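Local coordinates for putative CRISPR-associated endoribonuclease-like protein Cas6nc (Pyrococcus horikoshii, PDB 3QJL), which binds CRISPR RNA and belongs to the Cas6 family of CRISPR-associated proteins, which serve in prokaryotic adaptive immunity, at residues E34-I39 and I91-E96. Residues are numbered along the deposited sequence; the frame is centred on the assembly and turned at random.
Sequences EKVNSI and IRAIAE
Val36 packs against Ala93 and Ile94 in a small, apolar contact between two helices of the N-terminal ferredoxin-like domain of this Cas6-family protein. The helix segments 34-39 and 91-96 run nearly perpendicular, at 102°, with their axes 8.8 Å apart at closest approach. The backbones come nearest at Val36 and Ile94, whose CA atoms are 6.0 Å apart; CB of Ile94 points away from the other helix, so its bulk does not stand between them, and the neighbouring Ala93 presents only a methyl.

CG2 of Val36, placed anti to the carbonyl carbon and beside the backbone N, reaches CG1 of Ile94 at 4.0 Å, whereas CG1 of Val36 stands 4.4 Å from CB of Ala93. A beta-branched valine suits this position, since it offers two methyls to two neighbours without a long, flexible chain. Ile94 also touches Ile83 of strand 79-85.

At the border, Ile39 and Glu96 cross at about a right angle. CG2 of Ile39 lies 3.9 Å from OE1 of Glu96, a van der Waals contact made by a partly exposed glutamate whose extended chain carries one carboxylate oxygen to the methyl.

Helix 41-47 closes the junction, its Ile43 touching both Val36 and Ala93 and its Leu47 adding to the cover on Val36. Helix 88-100 in turn packs on the antiparallel sheet, through Ile91 on strands 5-13 and 79-85, while the end of Lys35 leads away, its NZ hydrogen-bonding the backbone O of Glu103 and making a cation-pi interaction with Phe104 of strand 103-106.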
loop_
_atom_site.group_PDB
_atom_site.type_symbol
_atom_site.label_atom_id
_atom_site.label_comp_id
_atom_site.label_asym_id
_atom_site.label_seq_id
_atom_site.Cartn_x
_atom_site.Cartn_y
_atom_site.Cartn_z
ATOM N N GLU A 34 -16.509 15.342 -23.685
ATOM C CA GLU A 34 -17.004 15.280 -25.054
ATOM C C GLU A 34 -18.467 14.848 -25.089
ATOM O O GLU A 34 -19.303 15.487 -25.739
ATOM C CB GLU A 34 -16.140 14.290 -25.832
ATOM C CG GLU A 34 -16.630 13.899 -27.198
ATOM C CD GLU A 34 -15.697 12.890 -27.863
ATOM O OE1 GLU A 34 -15.523 12.976 -29.101
ATOM O OE2 GLU A 34 -15.137 12.014 -27.154
ATOM N N LYS A 35 -18.771 13.762 -24.380
ATOM C CA LYS A 35 -20.125 13.240 -24.327
ATOM C C LYS A 35 -21.121 14.231 -23.725
ATOM O O LYS A 35 -22.178 14.458 -24.297
ATOM C CB LYS A 35 -20.159 11.912 -23.589
ATOM C CG LYS A 35 -19.373 10.832 -24.289
ATOM C CD LYS A 35 -19.509 9.501 -23.584
ATOM C CE LYS A 35 -18.509 8.496 -24.113
ATOM N NZ LYS A 35 -18.483 8.448 -25.604
ATOM N N VAL A 36 -20.794 14.825 -22.583
ATOM C CA VAL A 36 -21.664 15.836 -21.987
ATOM C C VAL A 36 -21.769 17.057 -22.893
ATOM O O VAL A 36 -22.817 17.690 -22.993
ATOM C CB VAL A 36 -21.151 16.303 -20.612
ATOM C CG1 VAL A 36 -22.047 17.402 -20.041
ATOM C CG2 VAL A 36 -21.062 15.132 -19.656
ATOM N N ASN A 37 -20.680 17.398 -23.560
ATOM C CA ASN A 37 -20.689 18.602 -24.367
ATOM C C ASN A 37 -21.694 18.509 -25.519
ATOM O O ASN A 37 -22.248 19.521 -25.951
ATOM C CB ASN A 37 -19.292 18.919 -24.873
ATOM C CG ASN A 37 -19.222 20.253 -25.557
ATOM O OD1 ASN A 37 -19.411 21.303 -24.929
ATOM N ND2 ASN A 37 -18.945 20.229 -26.854
ATOM N N SER A 38 -21.939 17.293 -25.998
ATOM C CA SER A 38 -22.906 17.064 -27.065
ATOM C C SER A 38 -24.326 17.451 -26.633
ATOM O O SER A 38 -25.127 17.941 -27.434
ATOM C CB SER A 38 -22.883 15.596 -27.493
ATOM O OG SER A 38 -21.655 15.244 -28.098
ATOM N N ILE A 39 -24.627 17.220 -25.358
ATOM C CA ILE A 39 -25.947 17.479 -24.799
ATOM C C ILE A 39 -25.997 18.810 -24.041
ATOM O O ILE A 39 -26.767 19.693 -24.387
ATOM C CB ILE A 39 -26.401 16.335 -23.876
ATOM C CG1 ILE A 39 -26.102 14.983 -24.515
ATOM C CG2 ILE A 39 -27.869 16.439 -23.593
ATOM C CD1 ILE A 39 -26.547 14.893 -25.943
ATOM N N ILE A 91 -24.588 15.690 -12.252
ATOM C CA ILE A 91 -24.777 14.247 -12.257
ATOM C C ILE A 91 -25.767 13.816 -13.334
ATOM O O ILE A 91 -25.488 12.922 -14.140
ATOM C CB ILE A 91 -25.279 13.757 -10.909
ATOM C CG1 ILE A 91 -24.269 14.101 -9.800
ATOM C CG2 ILE A 91 -25.499 12.274 -10.964
ATOM C CD1 ILE A 91 -22.805 13.646 -10.084
ATOM N N ARG A 92 -26.924 14.482 -13.331
ATOM C CA ARG A 92 -28.026 14.254 -14.263
ATOM C C ARG A 92 -27.506 14.264 -15.690
ATOM O O ARG A 92 -27.675 13.301 -16.427
ATOM C CB ARG A 92 -29.044 15.378 -14.070
ATOM C CG ARG A 92 -30.505 15.010 -14.264
ATOM C CD ARG A 92 -30.988 15.448 -15.638
ATOM N NE ARG A 92 -30.011 16.326 -16.272
ATOM C CZ ARG A 92 -30.124 17.650 -16.332
ATOM N NH1 ARG A 92 -31.201 18.241 -15.808
ATOM N NH2 ARG A 92 -29.163 18.373 -16.925
ATOM N N ALA A 93 -26.836 15.349 -16.056
ATOM C CA ALA A 93 -26.255 15.502 -17.388
ATOM C C ALA A 93 -25.208 14.449 -17.747
ATOM O O ALA A 93 -25.043 14.108 -18.911
ATOM C CB ALA A 93 -25.664 16.883 -17.537
ATOM N N ILE A 94 -24.481 13.939 -16.763
ATOM C CA ILE A 94 -23.463 12.944 -17.073
ATOM C C ILE A 94 -24.123 11.609 -17.399
ATOM O O ILE A 94 -23.774 10.948 -18.382
ATOM C CB ILE A 94 -22.419 12.808 -15.941
ATOM C CG1 ILE A 94 -21.550 14.063 -15.884
ATOM C CG2 ILE A 94 -21.544 11.573 -16.148
ATOM C CD1 ILE A 94 -20.617 14.123 -14.677
ATOM N N ALA A 95 -25.086 11.221 -16.572
ATOM C CA ALA A 95 -25.853 10.006 -16.816
ATOM C C ALA A 95 -26.406 9.963 -18.250
ATOM O O ALA A 95 -26.222 8.976 -18.963
ATOM C CB ALA A 95 -26.980 9.895 -15.804
ATOM N N GLU A 96 -27.067 11.041 -18.670
ATOM C CA GLU A 96 -27.644 11.118 -20.007
ATOM C C GLU A 96 -26.585 10.986 -21.101
ATOM O O GLU A 96 -26.683 10.112 -21.975
ATOM C CB GLU A 96 -28.411 12.430 -20.182
ATOM C CG GLU A 96 -29.532 12.334 -21.207
ATOM C CD GLU A 96 -30.302 13.639 -21.384
ATOM O OE1 GLU A 96 -30.720 13.929 -22.530
ATOM O OE2 GLU A 96 -30.500 14.370 -20.385
#